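Long-range contacts in CARDB domain-containing protein (Pyrococcus furiosus, PDB 3IDU), which is of unknown function, but carries a CARDB domain with an immunoglobulin-like beta-sandwich fold that binds two manganese ions close to one end: residues Glu15-Thr20 and Ile47-Thr52; Val21-Pro26 and Asn110-Asp115; Asp27-Asn32 and Phe114-Val119; Glu36-Val41 and Glu75-Phe80; Val54-Asn59 and Ile92-Asp97. All coordinates share one frame; numbering follows the deposited sequence.

Contact 1: residues Glu15-Thr20 and Ile47-Thr52; sequences EFPDLT and IGVPST. With MN (manganese (II) ion), chain C.
P17 and L19 of 15-20 lean against I47, V49 and T52 of 47-52 at the metal-bearing end of a beta sandwich, the immunoglobulin-like fold of the E-set clan to which CARDB belongs. L19 opens a strand of the three-stranded sheet, whereas T52, beyond the corner at P50, lies in the five-stranded one, so the contact reaches from sheet to sheet.

Apolar contacts carry most of the join. V49 keeps CG1 anti to its backbone N (chi1 178°), which leaves CG2 beside that N and facing 15-20. This one methyl serves two neighbours: P17 CB lies 3.6 Å from V49 CG2, the side chains crossing at about a right angle, and L19 CD2 meets V49 CG2 tip to tip at 3.9 Å. The second branch of L19 is also used end-on, with CD1 3.9 Å from T52 OG1. On the outer side, I47 CB stands 3.9 Å from P17 CD, and I47 CG1 rests 3.5 Å from the carbonyl C of E15.

One polar atom takes part: I47 O lies 3.1 Å from P17 CB and is hydrogen-bonded to N43 ND2.

Between P17 and L19, D18 points away from 47-52 and gives OD1 to a manganese ion whose shell is completed by E104, N106, N109 and N110; the backbone adds L19 O, 2.2 Å from the metal.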
# COMPACT_ATOMS: atom_id res chain seq x y z
N GLU A 15 -22.50 0.82 -3.23
CA GLU A 15 -22.54 0.67 -4.68
C GLU A 15 -21.19 0.84 -5.36
O GLU A 15 -21.10 0.76 -6.58
CB GLU A 15 -23.54 1.66 -5.27
CG GLU A 15 -24.96 1.50 -4.74
CD GLU A 15 -25.50 0.10 -4.93
OE1 GLU A 15 -25.37 -0.45 -6.04
OE2 GLU A 15 -26.05 -0.46 -3.96
N PHE A 16 -20.13 1.08 -4.58
CA PHE A 16 -18.80 1.26 -5.17
C PHE A 16 -17.68 0.69 -4.33
O PHE A 16 -17.77 0.65 -3.10
CB PHE A 16 -18.44 2.74 -5.34
CG PHE A 16 -19.41 3.51 -6.18
CD1 PHE A 16 -20.53 4.10 -5.61
CD2 PHE A 16 -19.17 3.68 -7.54
CE1 PHE A 16 -21.40 4.86 -6.38
CE2 PHE A 16 -20.04 4.43 -8.32
CZ PHE A 16 -21.16 5.02 -7.74
N PRO A 17 -16.60 0.24 -4.98
CA PRO A 17 -15.51 -0.29 -4.16
C PRO A 17 -14.70 0.95 -3.76
O PRO A 17 -14.99 2.05 -4.22
CB PRO A 17 -14.75 -1.20 -5.13
CG PRO A 17 -14.93 -0.51 -6.45
CD PRO A 17 -16.39 -0.05 -6.41
N ASP A 18 -13.73 0.78 -2.87
CA ASP A 18 -12.84 1.88 -2.52
C ASP A 18 -11.54 1.29 -2.03
O ASP A 18 -11.44 0.80 -0.91
CB ASP A 18 -13.39 2.82 -1.44
CG ASP A 18 -12.48 4.03 -1.21
OD1 ASP A 18 -11.50 4.15 -1.98
OD2 ASP A 18 -12.72 4.84 -0.30
N LEU A 19 -10.56 1.33 -2.91
CA LEU A 19 -9.25 0.79 -2.63
C LEU A 19 -8.40 1.77 -1.86
O LEU A 19 -8.41 2.96 -2.14
CB LEU A 19 -8.57 0.44 -3.95
CG LEU A 19 -9.33 -0.59 -4.78
CD1 LEU A 19 -8.83 -0.59 -6.21
CD2 LEU A 19 -9.15 -1.97 -4.14
N THR A 20 -7.65 1.26 -0.89
CA THR A 20 -6.77 2.10 -0.10
C THR A 20 -5.51 1.30 0.23
O THR A 20 -5.53 0.07 0.19
CB THR A 20 -7.43 2.55 1.21
OG1 THR A 20 -6.70 3.65 1.76
CG2 THR A 20 -7.44 1.42 2.22
N ILE A 47 -18.66 -3.27 -3.12
CA ILE A 47 -18.51 -3.98 -4.38
C ILE A 47 -17.08 -4.49 -4.43
O ILE A 47 -16.15 -3.77 -4.05
CB ILE A 47 -18.76 -3.05 -5.59
CG1 ILE A 47 -20.19 -2.50 -5.53
CG2 ILE A 47 -18.52 -3.81 -6.89
CD1 ILE A 47 -21.26 -3.56 -5.62
N GLY A 48 -16.90 -5.73 -4.86
CA GLY A 48 -15.57 -6.30 -4.92
C GLY A 48 -14.73 -5.83 -6.10
O GLY A 48 -15.22 -5.20 -7.03
N VAL A 49 -13.44 -6.16 -6.03
CA VAL A 49 -12.48 -5.82 -7.07
C VAL A 49 -11.77 -7.10 -7.49
O VAL A 49 -10.85 -7.55 -6.81
CB VAL A 49 -11.44 -4.82 -6.55
CG1 VAL A 49 -10.42 -4.51 -7.63
CG2 VAL A 49 -12.15 -3.53 -6.10
N PRO A 50 -12.20 -7.71 -8.60
CA PRO A 50 -11.61 -8.94 -9.11
C PRO A 50 -10.11 -8.86 -9.38
O PRO A 50 -9.38 -9.83 -9.18
CB PRO A 50 -12.41 -9.21 -10.38
CG PRO A 50 -13.75 -8.63 -10.06
CD PRO A 50 -13.39 -7.33 -9.38
N SER A 51 -9.65 -7.69 -9.82
CA SER A 51 -8.24 -7.53 -10.13
C SER A 51 -7.77 -6.09 -10.18
O SER A 51 -8.36 -5.25 -10.85
CB SER A 51 -7.93 -8.19 -11.48
OG SER A 51 -6.53 -8.15 -11.76
N THR A 52 -6.70 -5.80 -9.44
CA THR A 52 -6.11 -4.47 -9.45
C THR A 52 -4.64 -4.61 -9.12
O THR A 52 -4.21 -5.59 -8.51
CB THR A 52 -6.77 -3.50 -8.44
OG1 THR A 52 -6.30 -2.17 -8.67
CG2 THR A 52 -6.43 -3.90 -7.01
MN MN C . -9.51 4.64 -3.13

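Contact 2: residues Val21-Pro26 and Asn110-Asp115; sequences VEIKGP and NVATFD. With MN (manganese (II) ion), chain C.
The F114 ring has its edge toward P26, with P26 O near the ring plane and 3.8 Å from F114 CE1, while two further carbonyls approach obliquely: G25 O is 3.2 Å from F114 CZ, and I23 O is 3.4 Å from F114 CD2. Here the first long strand of the immunoglobulin-like sandwich, 19-24, runs alongside the last, 111-118, although each belongs to a different sheet. The segment axes make 19° with each other, in the same N-to-C sense, and the contact rests on side chains and backbone carbonyl oxygens.

F114 holds CG anti to its backbone N (chi1 -166°), which carries the ring across to G25 and P26, just after strand 19-24. I23 packs against the root of that ring, its CD1 3.8 Å from F114 CB, and the same methyl reaches A112 CB at 3.9 Å. With an alanine in place of F114, the carbonyls of I23 and G25 would probably lose the ring that covers them, and a gap would open beside I23. At G25 a CB would press on P26 CD and on the carbonyl before it, so the backbone angles where the chain leaves the strand suit a residue lacking one.

Toward the metal end, V21 CG2 stands 3.5 Å from N110 O. The N110 amide is held at both polar atoms: ND2 is hydrogen-bonded to V96 O, and OD1 binds manganese at 2.2 Å.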
# COMPACT_ATOMS: atom_id res chain seq x y z
N VAL A 21 -4.43 1.99 0.54
CA VAL A 21 -3.17 1.33 0.88
C VAL A 21 -2.47 2.02 2.05
O VAL A 21 -2.59 3.23 2.24
CB VAL A 21 -2.19 1.31 -0.31
CG1 VAL A 21 -2.71 0.40 -1.40
CG2 VAL A 21 -2.00 2.73 -0.84
N GLU A 22 -1.73 1.22 2.81
CA GLU A 22 -0.98 1.72 3.96
C GLU A 22 0.27 0.86 4.08
O GLU A 22 0.22 -0.35 3.85
CB GLU A 22 -1.81 1.60 5.24
CG GLU A 22 -1.44 2.63 6.30
CD GLU A 22 -1.91 2.23 7.69
OE1 GLU A 22 -3.00 1.65 7.81
OE2 GLU A 22 -1.19 2.52 8.66
N ILE A 23 1.39 1.48 4.44
CA ILE A 23 2.65 0.76 4.60
C ILE A 23 2.98 0.68 6.09
O ILE A 23 2.78 1.64 6.82
CB ILE A 23 3.80 1.50 3.91
CG1 ILE A 23 3.55 1.59 2.40
CG2 ILE A 23 5.12 0.80 4.21
CD1 ILE A 23 4.31 2.72 1.73
N LYS A 24 3.49 -0.47 6.53
CA LYS A 24 3.87 -0.64 7.92
C LYS A 24 5.22 -1.35 8.01
O LYS A 24 5.47 -2.31 7.28
CB LYS A 24 2.82 -1.44 8.69
CG LYS A 24 1.49 -0.73 8.82
CD LYS A 24 0.61 -1.37 9.87
CE LYS A 24 -0.72 -0.64 9.97
NZ LYS A 24 -1.56 -1.17 11.07
N GLY A 25 6.08 -0.88 8.90
CA GLY A 25 7.39 -1.48 9.05
C GLY A 25 8.34 -0.54 9.77
O GLY A 25 7.94 0.54 10.17
N PRO A 26 9.62 -0.93 9.93
CA PRO A 26 10.59 -0.07 10.61
C PRO A 26 10.86 1.25 9.89
O PRO A 26 11.08 1.27 8.68
CB PRO A 26 11.84 -0.95 10.69
CG PRO A 26 11.73 -1.77 9.43
CD PRO A 26 10.26 -2.15 9.43
N ASN A 110 -5.51 6.34 -2.60
CA ASN A 110 -4.88 5.19 -3.24
C ASN A 110 -3.36 5.24 -3.19
O ASN A 110 -2.70 4.41 -3.81
CB ASN A 110 -5.33 5.11 -4.70
CG ASN A 110 -6.77 4.68 -4.84
OD1 ASN A 110 -7.66 5.21 -4.17
ND2 ASN A 110 -7.02 3.72 -5.73
N VAL A 111 -2.80 6.19 -2.45
CA VAL A 111 -1.35 6.31 -2.35
C VAL A 111 -0.88 6.44 -0.90
O VAL A 111 -1.43 7.22 -0.13
CB VAL A 111 -0.84 7.54 -3.13
CG1 VAL A 111 0.67 7.65 -3.00
CG2 VAL A 111 -1.24 7.42 -4.60
N ALA A 112 0.14 5.66 -0.55
CA ALA A 112 0.72 5.67 0.78
C ALA A 112 2.15 6.19 0.71
O ALA A 112 2.85 5.98 -0.29
CB ALA A 112 0.71 4.27 1.38
N THR A 113 2.58 6.88 1.76
CA THR A 113 3.93 7.42 1.83
C THR A 113 4.51 7.02 3.17
O THR A 113 3.87 7.18 4.21
CB THR A 113 3.91 8.96 1.70
OG1 THR A 113 3.21 9.33 0.51
CG2 THR A 113 5.33 9.51 1.64
N PHE A 114 5.72 6.47 3.15
CA PHE A 114 6.38 6.02 4.36
C PHE A 114 7.87 6.31 4.24
O PHE A 114 8.53 5.85 3.30
CB PHE A 114 6.12 4.53 4.56
CG PHE A 114 6.46 4.02 5.93
CD1 PHE A 114 7.78 3.78 6.29
CD2 PHE A 114 5.45 3.80 6.86
CE1 PHE A 114 8.09 3.33 7.57
CE2 PHE A 114 5.75 3.34 8.14
CZ PHE A 114 7.08 3.10 8.50
N ASP A 115 8.40 7.07 5.18
CA ASP A 115 9.80 7.44 5.19
C ASP A 115 10.64 6.51 6.07
O ASP A 115 10.26 6.19 7.19
CB ASP A 115 9.93 8.89 5.66
CG ASP A 115 9.30 9.87 4.68
OD1 ASP A 115 8.57 10.78 5.11
OD2 ASP A 115 9.54 9.72 3.46
MN MN C . -9.51 4.64 -3.13

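Contact 3: residues Asp27-Asn32 and Phe114-Val119; sequences DVVGVN and FDVSVV
A short parallel beta ladder pairs V28 with S117 and V29 with V118, adding strand 28-29 to the edge of the five-stranded sheet alongside the final strand, 111-118. Its register is fixed by four backbone bonds. S117 N donates to D27 O at 2.9 Å in an almost straight bond (168° at the hydrogen), and V29 N donates to S117 O. Next, V119 N reaches V29 O at 2.8 Å. The last bond, from V31 N to V119 O, is longer at 3.2 Å.

The face bearing V29 and V118 turns inward, toward Y37 and W82. With CG1 of V29 anti to the carbonyl carbon (chi1 -64°), its CG2 is left between the backbone N and the carbonyl carbon and is wedged between two valines, 3.4 Å from V118 CG2, a tight carbon pair, and 3.6 Å from V116 CG1. At the start of the segment, D27 CA abuts the edge of the F114 ring, 3.9 Å from CE1.

After strand 19-24 in the three-stranded sheet, the chain thus crosses to join the opposing sheet parallel to its last strand, the switching first strand (A to A') known from immunoglobulin-like sandwiches.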
# COMPACT_ATOMS: atom_id res chain seq x y z
N ASP A 27 10.83 2.34 10.64
CA ASP A 27 11.08 3.66 10.09
C ASP A 27 12.57 3.98 10.14
O ASP A 27 13.02 5.02 9.68
CB ASP A 27 10.28 4.72 10.86
CG ASP A 27 10.57 4.70 12.35
OD1 ASP A 27 10.42 3.63 12.98
OD2 ASP A 27 10.94 5.76 12.90
N VAL A 28 13.33 3.05 10.71
CA VAL A 28 14.78 3.19 10.83
C VAL A 28 15.41 1.82 10.64
O VAL A 28 15.11 0.88 11.38
CB VAL A 28 15.18 3.73 12.22
CG1 VAL A 28 16.69 3.90 12.29
CG2 VAL A 28 14.49 5.07 12.47
N VAL A 29 16.29 1.71 9.65
CA VAL A 29 16.96 0.44 9.36
C VAL A 29 18.46 0.63 9.17
O VAL A 29 18.92 1.73 8.83
CB VAL A 29 16.38 -0.22 8.09
CG1 VAL A 29 14.93 -0.59 8.31
CG2 VAL A 29 16.51 0.73 6.91
N GLY A 30 19.22 -0.44 9.38
CA GLY A 30 20.66 -0.37 9.23
C GLY A 30 21.13 -0.90 7.89
O GLY A 30 20.58 -1.87 7.37
N VAL A 31 22.16 -0.27 7.33
CA VAL A 31 22.70 -0.69 6.04
C VAL A 31 23.01 -2.19 6.02
O VAL A 31 23.51 -2.75 7.00
CB VAL A 31 23.98 0.10 5.70
CG1 VAL A 31 25.05 -0.15 6.76
CG2 VAL A 31 24.49 -0.31 4.32
N ASN A 32 22.68 -2.83 4.90
CA ASN A 32 22.92 -4.26 4.72
C ASN A 32 22.20 -5.13 5.74
O ASN A 32 22.68 -6.20 6.11
CB ASN A 32 24.43 -4.55 4.75
CG ASN A 32 25.20 -3.75 3.72
OD1 ASN A 32 24.91 -3.82 2.52
ND2 ASN A 32 26.18 -2.98 4.17
N PHE A 114 5.72 6.47 3.15
CA PHE A 114 6.38 6.02 4.36
C PHE A 114 7.87 6.31 4.24
O PHE A 114 8.53 5.85 3.30
CB PHE A 114 6.12 4.53 4.56
CG PHE A 114 6.46 4.02 5.93
CD1 PHE A 114 7.78 3.78 6.29
CD2 PHE A 114 5.45 3.80 6.86
CE1 PHE A 114 8.09 3.33 7.57
CE2 PHE A 114 5.75 3.34 8.14
CZ PHE A 114 7.08 3.10 8.50
N ASP A 115 8.40 7.07 5.18
CA ASP A 115 9.80 7.44 5.19
C ASP A 115 10.64 6.51 6.07
O ASP A 115 10.26 6.19 7.19
CB ASP A 115 9.93 8.89 5.66
CG ASP A 115 9.30 9.87 4.68
OD1 ASP A 115 8.57 10.78 5.11
OD2 ASP A 115 9.54 9.72 3.46
N VAL A 116 11.79 6.09 5.53
CA VAL A 116 12.69 5.19 6.25
C VAL A 116 14.10 5.76 6.30
O VAL A 116 14.65 6.18 5.28
CB VAL A 116 12.74 3.80 5.57
CG1 VAL A 116 13.73 2.90 6.30
CG2 VAL A 116 11.36 3.17 5.55
N SER A 117 14.69 5.76 7.48
CA SER A 117 16.05 6.27 7.64
C SER A 117 17.05 5.13 7.75
O SER A 117 17.07 4.40 8.74
CB SER A 117 16.13 7.16 8.89
OG SER A 117 17.43 7.71 9.03
N VAL A 118 17.88 4.98 6.72
CA VAL A 118 18.90 3.93 6.70
C VAL A 118 20.20 4.48 7.28
O VAL A 118 20.73 5.48 6.80
CB VAL A 118 19.17 3.43 5.26
CG1 VAL A 118 20.22 2.33 5.28
CG2 VAL A 118 17.88 2.91 4.64
N VAL A 119 20.71 3.82 8.31
CA VAL A 119 21.94 4.25 8.96
C VAL A 119 22.98 3.14 9.01
O VAL A 119 22.71 2.05 9.52
CB VAL A 119 21.66 4.73 10.40
CG1 VAL A 119 22.91 5.36 10.99
CG2 VAL A 119 20.51 5.72 10.40

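Contact 4: residues Glu36-Val41 and Glu75-Phe80; sequences EYEVHV and EKVLTF
H40 and E75 form a histidine-carboxylate hydrogen bond on the outer face of the three-stranded sheet of the beta sandwich: H40 ND1 donates to E75 OE1 at 3.0 Å, in the ring plane and with 155° at the hydrogen. The ring and carboxylate planes are turned 54° from each other. V77 covers one face of the imidazole, its CG2 4.1 Å from the ring centroid in a CH-pi contact. The other ring nitrogen, NE2, makes a weak bond to E38 OE1, 3.4 Å long, and the two carboxylates might together favour a protonated imidazole. If a leucine replaced H40, the E75 carboxylate would probably be left without this mate and E38 freer to turn.

What positions these groups is the antiparallel ladder between 36-41 and 75-80. H40 and V77 are a non-hydrogen-bonded pair, which brings their side chains together; on either side V39 with L78 and V41 with K76 are hydrogen-bonded, V39 N to L78 O at 2.6 Å.

The other face looks into the sandwich. F80 puts CG between its backbone N and carbonyl carbon (chi1 69°), and the ring swings across to Y37, whose CB lies over its face, 3.7 Å from the centroid. V39 CG2 comes to the ring edge, 3.6 Å from F80 CE1. Slid past F80, the Y37 ring carries its OH to a hydrogen bond with P26 O.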
# COMPACT_ATOMS: atom_id res chain seq x y z
N GLU A 36 11.71 -6.09 7.03
CA GLU A 36 10.44 -6.60 6.54
C GLU A 36 9.33 -5.55 6.65
O GLU A 36 9.09 -5.00 7.72
CB GLU A 36 10.05 -7.86 7.31
CG GLU A 36 11.08 -8.98 7.23
CD GLU A 36 10.71 -10.21 8.04
OE1 GLU A 36 11.50 -11.18 8.05
OE2 GLU A 36 9.63 -10.20 8.68
N TYR A 37 8.66 -5.28 5.53
CA TYR A 37 7.58 -4.31 5.51
C TYR A 37 6.28 -4.96 5.10
O TYR A 37 6.27 -6.04 4.51
CB TYR A 37 7.89 -3.16 4.54
CG TYR A 37 9.01 -2.26 4.99
CD1 TYR A 37 10.34 -2.61 4.78
CD2 TYR A 37 8.74 -1.08 5.67
CE1 TYR A 37 11.38 -1.79 5.23
CE2 TYR A 37 9.76 -0.25 6.13
CZ TYR A 37 11.08 -0.61 5.90
OH TYR A 37 12.09 0.20 6.36
N GLU A 38 5.17 -4.31 5.42
CA GLU A 38 3.86 -4.84 5.05
C GLU A 38 3.04 -3.77 4.35
O GLU A 38 3.00 -2.61 4.77
CB GLU A 38 3.10 -5.32 6.29
CG GLU A 38 3.85 -6.32 7.15
CD GLU A 38 2.99 -6.90 8.25
OE1 GLU A 38 2.33 -6.11 8.96
OE2 GLU A 38 2.99 -8.13 8.43
N VAL A 39 2.39 -4.17 3.27
CA VAL A 39 1.53 -3.27 2.53
C VAL A 39 0.11 -3.75 2.82
O VAL A 39 -0.25 -4.87 2.47
CB VAL A 39 1.80 -3.32 1.02
CG1 VAL A 39 0.84 -2.40 0.29
CG2 VAL A 39 3.25 -2.90 0.74
N HIS A 40 -0.68 -2.91 3.49
CA HIS A 40 -2.05 -3.25 3.82
C HIS A 40 -2.98 -2.65 2.77
O HIS A 40 -3.13 -1.43 2.69
CB HIS A 40 -2.42 -2.69 5.21
CG HIS A 40 -1.69 -3.36 6.33
ND1 HIS A 40 -2.34 -4.01 7.36
CD2 HIS A 40 -0.36 -3.50 6.57
CE1 HIS A 40 -1.44 -4.53 8.19
NE2 HIS A 40 -0.24 -4.24 7.73
N VAL A 41 -3.58 -3.51 1.95
CA VAL A 41 -4.48 -3.05 0.90
C VAL A 41 -5.90 -3.43 1.30
O VAL A 41 -6.18 -4.58 1.65
CB VAL A 41 -4.11 -3.69 -0.47
CG1 VAL A 41 -4.30 -5.20 -0.42
CG2 VAL A 41 -4.95 -3.08 -1.58
N GLU A 75 -9.49 -7.02 3.38
CA GLU A 75 -8.15 -6.47 3.52
C GLU A 75 -7.13 -7.57 3.32
O GLU A 75 -7.35 -8.71 3.72
CB GLU A 75 -7.96 -5.85 4.91
CG GLU A 75 -6.55 -5.30 5.14
CD GLU A 75 -6.35 -4.73 6.53
OE1 GLU A 75 -5.23 -4.23 6.81
OE2 GLU A 75 -7.29 -4.78 7.36
N LYS A 76 -6.02 -7.23 2.69
CA LYS A 76 -4.95 -8.19 2.49
C LYS A 76 -3.63 -7.54 2.87
O LYS A 76 -3.44 -6.34 2.69
CB LYS A 76 -4.91 -8.66 1.03
CG LYS A 76 -6.01 -9.65 0.68
CD LYS A 76 -5.93 -10.14 -0.76
CE LYS A 76 -6.98 -11.21 -1.02
NZ LYS A 76 -7.02 -11.67 -2.43
N VAL A 77 -2.74 -8.35 3.42
CA VAL A 77 -1.43 -7.88 3.83
C VAL A 77 -0.40 -8.45 2.88
O VAL A 77 -0.21 -9.67 2.80
CB VAL A 77 -1.10 -8.30 5.28
CG1 VAL A 77 0.28 -7.77 5.68
CG2 VAL A 77 -2.16 -7.78 6.24
N LEU A 78 0.25 -7.57 2.14
CA LEU A 78 1.28 -7.95 1.19
C LEU A 78 2.60 -7.68 1.87
O LEU A 78 2.74 -6.69 2.59
CB LEU A 78 1.16 -7.10 -0.08
CG LEU A 78 -0.22 -7.05 -0.73
CD1 LEU A 78 -0.14 -6.22 -2.00
CD2 LEU A 78 -0.70 -8.46 -1.05
N THR A 79 3.58 -8.54 1.65
CA THR A 79 4.87 -8.33 2.29
C THR A 79 6.00 -8.25 1.29
O THR A 79 5.89 -8.72 0.16
CB THR A 79 5.19 -9.47 3.27
OG1 THR A 79 5.25 -10.71 2.55
CG2 THR A 79 4.11 -9.57 4.34
N PHE A 80 7.08 -7.61 1.71
CA PHE A 80 8.27 -7.50 0.88
C PHE A 80 9.45 -7.19 1.78
O PHE A 80 9.33 -6.43 2.75
CB PHE A 80 8.11 -6.40 -0.19
CG PHE A 80 8.08 -5.00 0.36
CD1 PHE A 80 6.87 -4.41 0.74
CD2 PHE A 80 9.25 -4.26 0.47
CE1 PHE A 80 6.84 -3.10 1.23
CE2 PHE A 80 9.23 -2.95 0.96
CZ PHE A 80 8.02 -2.37 1.34
O HOH W 1 -4.54 -3.02 8.82

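Contact 5: residues Val54-Asn59 and Ile92-Asp97; sequences VRVYIN and INATVD. With MN (manganese (II) ion), chain D.
T95 puts OG1 between its backbone N and carbonyl carbon (chi1 71°), which leaves CG2 beside the N and turned to Y57; Y57 in turn sets its ring beside its own backbone N (chi1 -61°), with the edge toward T95. The two side chains therefore cross at about a right angle, T95 CG2 lying 3.9 Å from Y57 CE2 and T95 OG1 also at the ring edge, in plane. T95 OG1 and Y57 OH both hydrogen-bond E98 OE1. A water molecule donates to T95 OG1 at 2.9 Å and receives a weak bond from R55 NH1, while R55 NH2 makes a salt bridge with E99.

The antiparallel ladder beneath brings these residues into line: Y57 N reaches N93 O at 2.7 Å with 170° at the hydrogen, and T95 N meets R55 O at 2.8 Å. Its opposite face is apolar. V54 CG2 stands 4.0 Å from V96 CG2, and V56 CG1 lies alongside I92 CG2 at 4.1 Å, with V39 and V41 of the three-stranded sheet beyond.

D97 follows directly after strand 88-96, and its OD2 binds manganese at 2.3 Å; a second ligand of that metal is a water that donates to D97 O. The contact thus joins two central strands of the five-stranded sheet with an apolar face inside and a polar one outside, the latter linking R55, Y57 and T95 to E98 and E99, next in sequence to the manganese ligand D97.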
# COMPACT_ATOMS: atom_id res chain seq x y z
N VAL A 54 -1.03 -3.40 -7.37
CA VAL A 54 -0.45 -2.73 -6.22
C VAL A 54 1.04 -2.62 -6.55
O VAL A 54 1.64 -3.56 -7.07
CB VAL A 54 -0.64 -3.54 -4.92
CG1 VAL A 54 0.04 -2.84 -3.75
CG2 VAL A 54 -2.13 -3.71 -4.63
N ARG A 55 1.61 -1.45 -6.27
CA ARG A 55 3.01 -1.22 -6.56
C ARG A 55 3.70 -0.53 -5.39
O ARG A 55 3.10 0.29 -4.69
CB ARG A 55 3.16 -0.34 -7.82
CG ARG A 55 2.50 -0.90 -9.09
CD ARG A 55 2.70 0.05 -10.27
NE ARG A 55 2.14 -0.43 -11.54
CZ ARG A 55 0.84 -0.38 -11.86
NH1 ARG A 55 -0.04 0.13 -11.02
NH2 ARG A 55 0.44 -0.82 -13.05
N VAL A 56 4.96 -0.90 -5.17
CA VAL A 56 5.77 -0.30 -4.12
C VAL A 56 6.97 0.34 -4.81
O VAL A 56 7.61 -0.26 -5.66
CB VAL A 56 6.24 -1.34 -3.07
CG1 VAL A 56 7.40 -0.78 -2.26
CG2 VAL A 56 5.09 -1.68 -2.14
N TYR A 57 7.24 1.58 -4.42
CA TYR A 57 8.34 2.37 -4.96
C TYR A 57 9.26 2.78 -3.82
O TYR A 57 8.80 3.01 -2.70
CB TYR A 57 7.83 3.66 -5.60
CG TYR A 57 6.88 3.48 -6.77
CD1 TYR A 57 7.37 3.43 -8.07
CD2 TYR A 57 5.51 3.39 -6.57
CE1 TYR A 57 6.51 3.31 -9.15
CE2 TYR A 57 4.64 3.27 -7.64
CZ TYR A 57 5.14 3.22 -8.93
OH TYR A 57 4.28 3.10 -9.99
N ILE A 58 10.55 2.88 -4.11
CA ILE A 58 11.53 3.32 -3.13
C ILE A 58 12.24 4.48 -3.82
O ILE A 58 12.90 4.30 -4.83
CB ILE A 58 12.51 2.18 -2.79
CG1 ILE A 58 11.73 1.05 -2.10
CG2 ILE A 58 13.63 2.70 -1.91
CD1 ILE A 58 12.57 -0.16 -1.74
N ASN A 59 12.08 5.68 -3.25
CA ASN A 59 12.65 6.90 -3.82
C ASN A 59 12.25 7.07 -5.29
O ASN A 59 13.07 7.43 -6.14
CB ASN A 59 14.17 6.93 -3.65
CG ASN A 59 14.59 7.55 -2.33
OD1 ASN A 59 13.74 7.97 -1.54
ND2 ASN A 59 15.89 7.63 -2.08
N ILE A 92 9.29 5.55 0.85
CA ILE A 92 8.61 4.39 0.28
C ILE A 92 7.20 4.81 -0.09
O ILE A 92 6.49 5.42 0.71
CB ILE A 92 8.52 3.21 1.30
CG1 ILE A 92 9.91 2.67 1.63
CG2 ILE A 92 7.72 2.06 0.69
CD1 ILE A 92 10.84 3.66 2.27
N ASN A 93 6.79 4.50 -1.31
CA ASN A 93 5.45 4.81 -1.77
C ASN A 93 4.77 3.51 -2.16
O ASN A 93 5.41 2.60 -2.67
CB ASN A 93 5.46 5.74 -3.00
CG ASN A 93 5.69 7.20 -2.64
OD1 ASN A 93 6.68 7.80 -3.05
ND2 ASN A 93 4.77 7.78 -1.87
N ALA A 94 3.47 3.44 -1.89
CA ALA A 94 2.70 2.26 -2.25
C ALA A 94 1.46 2.80 -2.96
O ALA A 94 0.87 3.79 -2.52
CB ALA A 94 2.30 1.48 -1.01
N THR A 95 1.09 2.18 -4.07
CA THR A 95 -0.08 2.63 -4.80
C THR A 95 -0.97 1.46 -5.19
O THR A 95 -0.50 0.34 -5.36
CB THR A 95 0.31 3.35 -6.11
OG1 THR A 95 0.83 2.40 -7.05
CG2 THR A 95 1.37 4.41 -5.85
N VAL A 96 -2.26 1.74 -5.31
CA VAL A 96 -3.20 0.71 -5.73
C VAL A 96 -4.06 1.35 -6.83
O VAL A 96 -4.46 2.50 -6.72
CB VAL A 96 -4.05 0.19 -4.55
CG1 VAL A 96 -4.84 1.31 -3.91
CG2 VAL A 96 -4.97 -0.92 -5.03
N ASP A 97 -4.30 0.58 -7.89
CA ASP A 97 -5.03 1.05 -9.06
C ASP A 97 -4.47 2.38 -9.54
O ASP A 97 -5.22 3.32 -9.80
CB ASP A 97 -6.53 1.21 -8.79
CG ASP A 97 -7.30 1.51 -10.06
OD1 ASP A 97 -6.87 1.02 -11.13
OD2 ASP A 97 -8.33 2.22 -10.02
MN MN D . -9.52 3.87 -9.02
O HOH W 2 -0.91 0.70 -8.59
O HOH W 3 -7.34 4.70 -8.94

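How the contacts relate
Contacts 4 and 5 are the two layers of the sandwich, one antiparallel ladder in each sheet; their centres are 11 Å apart and V39 CG2 meets V56 CG2 at 3.6 Å. Contact 2 runs along one flank of both: E22 O lies 2.7 Å from H40 N, a probable hydrogen bond, and F114 O lies 2.6 Å from I92 N, another. Contacts 1 and 3 sit on opposite sides of the chain's centre, their own centres 33 Å apart. Manganese gathers at the contact 1 end, where D18 and L19 share one ion with N110 of contact 2, and D97 of contact 5 holds the other. Contact 3, remote from the metals, shares F114 and D115 with contact 2.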